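Local coordinates for uncharacterized protein (PDB 3OMT), which is of unknown function but, as an Xre-family helix-turn-helix protein, probably acts as the DNA-binding antitoxin of a toxin-antitoxin system, at residues R7-K20 against L60-K72. Residues are numbered along the deposited sequence; the frame is centred on the assembly and turned at random.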
ATOM      1  N   ARG A   7      10.937   9.729   5.623  1.00 10.38           N
ATOM      2  CA  ARG A   7      10.279   8.493   6.102  1.00  9.53           C
ATOM      3  C   ARG A   7      11.068   7.236   5.750  1.00  9.28           C
ATOM      4  O   ARG A   7      11.491   7.050   4.596  1.00  9.71           O
ATOM      5  CB  ARG A   7       8.869   8.357   5.511  1.00  8.83           C
ATOM      6  CG  ARG A   7       8.112   7.120   5.933  1.00  8.00           C
ATOM      7  CD  ARG A   7       6.715   7.081   5.362  1.00  9.48           C
ATOM      8  NE  ARG A   7       5.854   8.119   5.935  1.00  8.58           N
ATOM      9  CZ  ARG A   7       5.136   7.959   7.040  1.00  8.13           C
ATOM     10  NH1 ARG A   7       5.205   6.815   7.700  1.00  8.32           N
ATOM     11  NH2 ARG A   7       4.354   8.938   7.488  1.00  9.78           N
ATOM     12  N   LYS A   8      11.236   6.385   6.759  1.00  8.64           N
ATOM     13  CA  LYS A   8      11.843   5.071   6.597  0.60  8.99           C
ATOM     14  C   LYS A   8      10.869   3.931   6.863  1.00  8.81           C
ATOM     15  O   LYS A   8      11.093   2.800   6.392  1.00 10.48           O
ATOM     16  CB  LYS A   8      13.015   4.925   7.531  0.60  9.00           C
ATOM     17  CG  LYS A   8      14.137   5.884   7.196  0.60 12.15           C
ATOM     18  CD  LYS A   8      15.275   5.679   8.157  0.60 16.51           C
ATOM     19  CE  LYS A   8      16.312   6.745   7.968  0.60 19.66           C
ATOM     20  NZ  LYS A   8      16.947   6.726   6.609  0.60 24.17           N
ATOM     21  N   ILE A   9       9.811   4.214   7.611  1.00  7.82           N
ATOM     22  CA  ILE A   9       8.847   3.228   8.030  1.00  8.06           C
ATOM     23  C   ILE A   9       7.541   3.394   7.265  1.00  7.25           C
ATOM     24  O   ILE A   9       6.895   4.420   7.370  1.00  8.28           O
ATOM     25  CB  ILE A   9       8.582   3.307   9.560  1.00  6.90           C
ATOM     26  CG1 ILE A   9       9.890   3.100  10.358  1.00  8.23           C
ATOM     27  CG2 ILE A   9       7.502   2.245   9.940  1.00  8.05           C
ATOM     28  CD1 ILE A   9      10.614   1.754  10.037  1.00 10.17           C
ATOM     29  N   PHE A  10       7.154   2.359   6.521  1.00  6.86           N
ATOM     30  CA  PHE A  10       5.981   2.366   5.661  1.00  6.11           C
ATOM     31  C   PHE A  10       5.012   1.256   6.035  1.00  5.43           C
ATOM     32  O   PHE A  10       3.777   1.456   5.987  1.00  7.82           O
ATOM     33  CB  PHE A  10       6.382   2.200   4.187  1.00  6.06           C
ATOM     34  CG  PHE A  10       7.253   3.301   3.664  1.00  6.12           C
ATOM     35  CD1 PHE A  10       6.712   4.352   2.952  1.00  7.43           C
ATOM     36  CD2 PHE A  10       8.618   3.248   3.863  1.00  7.22           C
ATOM     37  CE1 PHE A  10       7.527   5.364   2.469  1.00  8.88           C
ATOM     38  CE2 PHE A  10       9.465   4.213   3.327  1.00  8.73           C
ATOM     39  CZ  PHE A  10       8.909   5.299   2.665  1.00  8.27           C
ATOM     40  N   ASN A  11       5.529   0.088   6.407  1.00  6.96           N
ATOM     41  CA  ASN A  11       4.671  -1.024   6.758  1.00  6.95           C
ATOM     42  C   ASN A  11       4.830  -1.367   8.226  1.00  7.19           C
ATOM     43  O   ASN A  11       5.849  -1.045   8.862  1.00  7.85           O
ATOM     44  CB  ASN A  11       4.870  -2.232   5.792  1.00  6.78           C
ATOM     45  CG  ASN A  11       6.091  -3.073   6.120  1.00  6.17           C
ATOM     46  OD1 ASN A  11       6.129  -3.728   7.173  1.00  7.39           O
ATOM     47  ND2 ASN A  11       7.107  -3.060   5.230  1.00  8.09           N
ATOM     48  N   ARG A  12       3.828  -2.048   8.743  1.00  8.21           N
ATOM     49  CA  ARG A  12       3.893  -2.633  10.069  1.00  8.81           C
ATOM     50  C   ARG A  12       3.656  -4.164  10.057  1.00  8.28           C
ATOM     51  O   ARG A  12       3.054  -4.745  10.996  1.00  8.23           O
ATOM     52  CB  ARG A  12       2.989  -1.900  11.026  1.00  9.92           C
ATOM     53  CG  ARG A  12       1.583  -1.801  10.616  1.00  9.39           C
ATOM     54  CD  ARG A  12       0.700  -0.982  11.606  1.00  9.37           C
ATOM     55  NE  ARG A  12       0.661  -1.531  12.961  1.00  8.63           N
ATOM     56  CZ  ARG A  12      -0.183  -2.477  13.383  1.00  9.25           C
ATOM     57  NH1 ARG A  12      -1.067  -2.971  12.554  1.00  8.17           N
ATOM     58  NH2 ARG A  12      -0.174  -2.894  14.663  1.00 11.32           N
ATOM     59  N   LEU A  13       4.229  -4.817   9.050  1.00  8.08           N
ATOM     60  CA  LEU A  13       4.129  -6.262   8.925  1.00  8.62           C
ATOM     61  C   LEU A  13       4.683  -7.003  10.129  1.00  8.60           C
ATOM     62  O   LEU A  13       4.043  -7.933  10.625  1.00  8.93           O
ATOM     63  CB  LEU A  13       4.805  -6.739   7.665  1.00  9.24           C
ATOM     64  CG  LEU A  13       4.792  -8.257   7.438  1.00  9.36           C
ATOM     65  CD1 LEU A  13       3.361  -8.831   7.415  1.00 10.64           C
ATOM     66  CD2 LEU A  13       5.548  -8.546   6.110  1.00  9.60           C
ATOM     67  N   LYS A  14       5.830  -6.570  10.633  1.00  8.73           N
ATOM     68  CA  LYS A  14       6.457  -7.229  11.778  1.00  9.15           C
ATOM     69  C   LYS A  14       5.457  -7.250  12.941  1.00  8.78           C
ATOM     70  O   LYS A  14       5.283  -8.264  13.598  1.00 10.18           O
ATOM     71  CB  LYS A  14       7.753  -6.533  12.186  1.00 11.37           C
ATOM     72  CG  LYS A  14       8.456  -7.183  13.362  1.00 16.37           C
ATOM     73  CD  LYS A  14       9.767  -6.441  13.706  1.00 22.86           C
ATOM     74  CE  LYS A  14      10.478  -7.052  14.921  1.00 28.26           C
ATOM     75  NZ  LYS A  14      11.949  -6.830  14.842  1.00 31.17           N
ATOM     76  N   SER A  15       4.823  -6.107  13.196  1.00  7.96           N
ATOM     77  CA  SER A  15       3.839  -6.013  14.282  1.00  8.78           C
ATOM     78  C   SER A  15       2.649  -6.922  14.070  1.00  7.73           C
ATOM     79  O   SER A  15       2.161  -7.531  15.027  1.00  8.40           O
ATOM     80  CB  SER A  15       3.350  -4.610  14.474  1.00  9.99           C
ATOM     81  OG  SER A  15       4.366  -3.813  15.029  1.00 13.57           O
ATOM     82  N   VAL A  16       2.120  -6.963  12.836  1.00  8.29           N
ATOM     83  CA  VAL A  16       0.925  -7.783  12.561  1.00  7.46           C
ATOM     84  C   VAL A  16       1.286  -9.262  12.696  1.00  8.16           C
ATOM     85  O   VAL A  16       0.507 -10.051  13.235  1.00  8.05           O
ATOM     86  CB  VAL A  16       0.257  -7.438  11.223  1.00  8.20           C
ATOM     87  CG1 VAL A  16      -0.952  -8.316  10.946  1.00  8.12           C
ATOM     88  CG2 VAL A  16      -0.207  -5.963  11.238  1.00  8.11           C
ATOM     89  N   LEU A  17       2.449  -9.658  12.203  1.00  8.82           N
ATOM     90  CA  LEU A  17       2.873 -11.040  12.377  1.00  7.95           C
ATOM     91  C   LEU A  17       2.953 -11.376  13.888  1.00  8.08           C
ATOM     92  O   LEU A  17       2.491 -12.428  14.323  1.00  9.19           O
ATOM     93  CB  LEU A  17       4.231 -11.274  11.746  1.00  7.61           C
ATOM     94  CG  LEU A  17       4.348 -11.316  10.258  1.00  7.40           C
ATOM     95  CD1 LEU A  17       5.767 -11.264   9.822  1.00  7.25           C
ATOM     96  CD2 LEU A  17       3.582 -12.577   9.662  1.00  9.53           C
ATOM     97  N   ALA A  18       3.482 -10.475  14.696  1.00  8.35           N
ATOM     98  CA  ALA A  18       3.527 -10.689  16.140  1.00  8.22           C
ATOM     99  C   ALA A  18       2.121 -10.778  16.766  1.00  8.08           C
ATOM    100  O   ALA A  18       1.857 -11.659  17.594  1.00  9.37           O
ATOM    101  CB  ALA A  18       4.379  -9.634  16.837  1.00  8.15           C
ATOM    102  N   GLU A  19       1.198  -9.918  16.347  1.00  6.73           N
ATOM    103  CA  GLU A  19      -0.158  -9.944  16.845  1.00  7.71           C
ATOM    104  C   GLU A  19      -0.797 -11.273  16.572  1.00  8.64           C
ATOM    105  O   GLU A  19      -1.465 -11.847  17.436  1.00  8.49           O
ATOM    106  CB  GLU A  19      -0.979  -8.835  16.167  1.00  8.20           C
ATOM    107  CG  GLU A  19      -0.659  -7.435  16.648  1.00  8.79           C
ATOM    108  CD  GLU A  19      -1.357  -6.347  15.840  1.00 10.88           C
ATOM    109  OE1 GLU A  19      -2.203  -6.669  14.945  1.00 12.99           O
ATOM    110  OE2 GLU A  19      -1.082  -5.156  16.159  1.00 14.11           O
ATOM    111  N   LYS A  20      -0.563 -11.775  15.354  1.00  8.22           N
ATOM    112  CA  LYS A  20      -1.200 -13.006  14.903  1.00  8.73           C
ATOM    113  C   LYS A  20      -0.456 -14.274  15.352  1.00  8.44           C
ATOM    114  O   LYS A  20      -0.946 -15.376  15.140  1.00  9.79           O
ATOM    115  CB  LYS A  20      -1.419 -12.994  13.386  1.00  9.82           C
ATOM    116  CG  LYS A  20      -2.430 -11.960  12.954  1.00 10.97           C
ATOM    117  CD  LYS A  20      -3.784 -12.209  13.574  1.00 13.99           C
ATOM    118  CE  LYS A  20      -4.920 -11.391  12.977  1.00 17.35           C
ATOM    119  NZ  LYS A  20      -6.142 -11.811  13.722  1.00 19.14           N
ATOM    120  N   LEU A  60      -2.953 -13.659   6.560  1.00 10.38           N
ATOM    121  CA  LEU A  60      -3.039 -13.324   7.984  1.00 11.29           C
ATOM    122  C   LEU A  60      -4.436 -13.110   8.505  1.00 11.69           C
ATOM    123  O   LEU A  60      -4.635 -12.984   9.736  1.00 12.52           O
ATOM    124  CB  LEU A  60      -2.200 -12.099   8.296  1.00 11.70           C
ATOM    125  CG  LEU A  60      -0.714 -12.356   8.257  1.00  9.62           C
ATOM    126  CD1 LEU A  60       0.090 -11.100   8.230  1.00 12.51           C
ATOM    127  CD2 LEU A  60      -0.232 -13.277   9.424  1.00 13.13           C
ATOM    128  N   ASN A  61      -5.398 -13.012   7.607  1.00 12.01           N
ATOM    129  CA  ASN A  61      -6.801 -12.726   7.978  1.00 13.91           C
ATOM    130  C   ASN A  61      -6.989 -11.385   8.710  1.00 13.89           C
ATOM    131  O   ASN A  61      -7.631 -11.303   9.788  1.00 14.85           O
ATOM    132  CB  ASN A  61      -7.404 -13.860   8.827  1.00 14.88           C
ATOM    133  CG  ASN A  61      -8.903 -13.768   8.908  1.00 18.78           C
ATOM    134  OD1 ASN A  61      -9.535 -13.245   8.008  1.00 25.53           O
ATOM    135  ND2 ASN A  61      -9.475 -14.261   9.988  1.00 26.70           N
ATOM    136  N   VAL A  62      -6.388 -10.345   8.127  1.00 11.62           N
ATOM    137  CA  VAL A  62      -6.489  -8.992   8.626  1.00 11.54           C
ATOM    138  C   VAL A  62      -6.855  -8.095   7.464  1.00 10.47           C
ATOM    139  O   VAL A  62      -6.602  -8.412   6.301  1.00 10.11           O
ATOM    140  CB  VAL A  62      -5.130  -8.471   9.282  1.00 12.72           C
ATOM    141  CG1 VAL A  62      -4.770  -9.325  10.450  1.00 18.06           C
ATOM    142  CG2 VAL A  62      -3.976  -8.376   8.248  1.00 12.18           C
ATOM    143  N   ASP A  63      -7.430  -6.942   7.790  1.00 10.77           N
ATOM    144  CA  ASP A  63      -7.666  -5.905   6.806  1.00 10.74           C
ATOM    145  C   ASP A  63      -6.291  -5.462   6.311  1.00  9.76           C
ATOM    146  O   ASP A  63      -5.404  -5.176   7.097  1.00  8.81           O
ATOM    147  CB  ASP A  63      -8.409  -4.749   7.495  1.00 11.76           C
ATOM    148  CG  ASP A  63      -8.784  -3.614   6.583  1.00 13.21           C
ATOM    149  OD1 ASP A  63      -8.336  -3.510   5.477  1.00 12.71           O
ATOM    150  OD2 ASP A  63      -9.580  -2.759   7.051  1.00 21.70           O
ATOM    151  N   VAL A  64      -6.128  -5.435   5.003  1.00  8.30           N
ATOM    152  CA  VAL A  64      -4.892  -5.000   4.363  1.00  8.40           C
ATOM    153  C   VAL A  64      -4.440  -3.634   4.904  1.00  7.53           C
ATOM    154  O   VAL A  64      -3.234  -3.365   5.027  1.00  7.90           O
ATOM    155  CB  VAL A  64      -5.056  -5.006   2.822  1.00  6.59           C
ATOM    156  CG1 VAL A  64      -6.103  -3.927   2.348  1.00  8.29           C
ATOM    157  CG2 VAL A  64      -3.683  -4.792   2.121  1.00  7.69           C
ATOM    158  N   ARG A  65      -5.396  -2.786   5.268  1.00  7.26           N
ATOM    159  CA  ARG A  65      -5.038  -1.444   5.769  1.00  6.62           C
ATOM    160  C   ARG A  65      -4.163  -1.518   7.027  1.00  7.04           C
ATOM    161  O   ARG A  65      -3.340  -0.585   7.288  1.00  8.66           O
ATOM    162  CB  ARG A  65      -6.277  -0.640   6.063  1.00  7.12           C
ATOM    163  CG  ARG A  65      -7.017  -0.181   4.814  1.00  7.84           C
ATOM    164  CD  ARG A  65      -8.244   0.608   5.138  1.00  8.45           C
ATOM    165  NE  ARG A  65      -8.845   1.128   3.902  1.00 10.44           N
ATOM    166  CZ  ARG A  65      -9.929   1.920   3.884  1.00 12.71           C
ATOM    167  NH1 ARG A  65     -10.588   2.224   5.015  1.00 14.91           N
ATOM    168  NH2 ARG A  65     -10.355   2.393   2.735  1.00 12.25           N
ATOM    169  N   GLU A  66      -4.330  -2.579   7.829  1.00  6.97           N
ATOM    170  CA  GLU A  66      -3.562  -2.705   9.059  1.00  7.49           C
ATOM    171  C   GLU A  66      -2.073  -3.007   8.814  1.00  7.43           C
ATOM    172  O   GLU A  66      -1.274  -2.874   9.724  1.00  7.25           O
ATOM    173  CB  GLU A  66      -4.175  -3.806   9.968  1.00  8.39           C
ATOM    174  CG  GLU A  66      -5.554  -3.415  10.428  1.00 10.63           C
ATOM    175  CD  GLU A  66      -6.171  -4.426  11.357  1.00 15.63           C
ATOM    176  OE1 GLU A  66      -5.420  -5.251  11.927  1.00 16.34           O
ATOM    177  OE2 GLU A  66      -7.418  -4.371  11.527  1.00 20.60           O
ATOM    178  N   LEU A  67      -1.707  -3.428   7.592  1.00  7.10           N
ATOM    179  CA  LEU A  67      -0.313  -3.740   7.285  1.00  7.37           C
ATOM    180  C   LEU A  67       0.497  -2.486   7.036  1.00  7.61           C
ATOM    181  O   LEU A  67       1.700  -2.564   6.971  1.00  8.47           O
ATOM    182  CB  LEU A  67      -0.236  -4.627   6.069  1.00  7.10           C
ATOM    183  CG  LEU A  67      -0.847  -6.036   6.186  1.00  6.61           C
ATOM    184  CD1 LEU A  67      -0.854  -6.807   4.848  1.00  9.48           C
ATOM    185  CD2 LEU A  67      -0.198  -6.811   7.353  1.00  9.68           C
ATOM    186  N   ILE A  68      -0.171  -1.346   6.850  1.00  7.41           N
ATOM    187  CA  ILE A  68       0.454  -0.055   6.500  0.60  8.36           C
ATOM    188  C   ILE A  68       0.385   0.841   7.738  1.00  7.90           C
ATOM    189  O   ILE A  68      -0.638   0.841   8.430  1.00  7.65           O
ATOM    190  CB  ILE A  68      -0.330   0.590   5.302  0.60  8.22           C
ATOM    191  CG1 ILE A  68      -0.378  -0.407   4.143  0.60 12.78           C
ATOM    192  CG2 ILE A  68       0.281   1.956   4.902  0.60  7.13           C
ATOM    193  CD1 ILE A  68       0.983  -0.901   3.809  0.60 15.17           C
ATOM    194  N   VAL A  69       1.422   1.622   8.012  1.00  7.55           N
ATOM    195  CA  VAL A  69       1.331   2.551   9.145  1.00  7.88           C
ATOM    196  C   VAL A  69       0.364   3.692   8.768  1.00  8.02           C
ATOM    197  O   VAL A  69       0.297   4.134   7.611  1.00  9.29           O
ATOM    198  CB  VAL A  69       2.693   3.106   9.595  1.00  7.93           C
ATOM    199  CG1 VAL A  69       3.594   1.952  10.097  1.00  9.53           C
ATOM    200  CG2 VAL A  69       3.449   3.898   8.462  1.00  7.54           C
ATOM    201  N   SER A  70      -0.429   4.108   9.751  1.00  8.03           N
ATOM    202  CA  SER A  70      -1.303   5.260   9.593  1.00  9.35           C
ATOM    203  C   SER A  70      -0.551   6.580   9.425  1.00 10.07           C
ATOM    204  O   SER A  70       0.504   6.809  10.035  1.00 10.43           O
ATOM    205  CB  SER A  70      -2.224   5.327  10.817  1.00 11.32           C
ATOM    206  OG  SER A  70      -3.043   6.451  10.690  1.00 17.08           O
ATOM    207  N   THR A  71      -1.105   7.483   8.618  1.00 10.30           N
ATOM    208  CA  THR A  71      -0.580   8.823   8.529  1.00 12.35           C
ATOM    209  C   THR A  71      -1.608   9.877   8.984  1.00 14.66           C
ATOM    210  O   THR A  71      -1.378  11.063   8.794  1.00 20.72           O
ATOM    211  CB  THR A  71      -0.096   9.136   7.125  1.00 11.16           C
ATOM    212  OG1 THR A  71      -1.201   9.118   6.205  1.00 11.17           O
ATOM    213  CG2 THR A  71       0.973   8.193   6.703  1.00 12.82           C
ATOM    214  N   LYS A  72      -2.730   9.443   9.509  0.70 15.83           N
ATOM    215  CA  LYS A  72      -3.731  10.338  10.087  0.70 19.20           C
ATOM    216  C   LYS A  72      -3.116  11.331  10.997  0.70 20.30           C
ATOM    217  O   LYS A  72      -2.448  10.941  11.949  0.70 22.55           O
ATOM    218  CB  LYS A  72      -4.691   9.542  10.916  0.70 19.45           C
ATOM    219  CG  LYS A  72      -5.543   8.613  10.176  0.70 23.68           C
ATOM    220  CD  LYS A  72      -6.982   8.574  10.676  0.70 27.55           C
ATOM    221  CE  LYS A  72      -7.632   9.944  10.676  0.70 28.41           C
ATOM    222  NZ  LYS A  72      -7.583  10.667   9.373  0.70 27.43           N
TER
HETATM  223  O   HOH W   1       3.228   7.173   9.763  1.00 14.24           O
HETATM  224  O   HOH W   2      -3.195  -4.689  13.493  1.00 11.75           O
HETATM  225  O   HOH W   3      -8.530 -11.051  12.201  1.00 30.70           O
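Arg12 joins the two segments through both its backbone and its side chain. Arg12 N donates to Leu67 O at 2.8 Å, and Val69 N donates to Phe10 O at 3.1 Å. Both bonds are nearly straight, and they flank the facing pair Asn11 and Ile68 as a single beta bridge. The Arg12 chain bends at chi3 (-60°), which turns the guanidinium so that its edge meets Glu66 O. Arg12 NH1 donates a hydrogen bond to Glu66 O at 2.8 Å, close to the guanidinium plane. NH1 also donates to a water that in turn donates to the carboxylates of Glu19 and Glu66, and probably eases repulsion between the two acids. Arg12 NH2 forms a salt bridge with Glu19 OE2 at 2.9 Å, so two bonds and a water fix the rotation of the group. Arg7 NH1 donates to Ile9 O and to a second water, which is held by Ser70 O, while a third water links Lys20 NZ to Asn61 O. Asn11 OD1 accepts from Leu13 N in an Asx turn at the start of helix 13-20, while its ND2 is taken by Trp41 O and Gln47 OE1. Apolar packing runs from Arg12 toward Lys20: Leu60 sits as a knob among Leu13, Val16, Leu17 and Lys20, and Val16 CB touches Leu67 CD2 at 3.9 Å. Thr71 OG1 bonds to Val64 N of the second subunit, so the C-terminal tail also serves the dimer. The contact ties helix 13-20 and its N-terminal arm to the tail after helix 50-60, and Leu13 also touches helices 24-30 and 35-42.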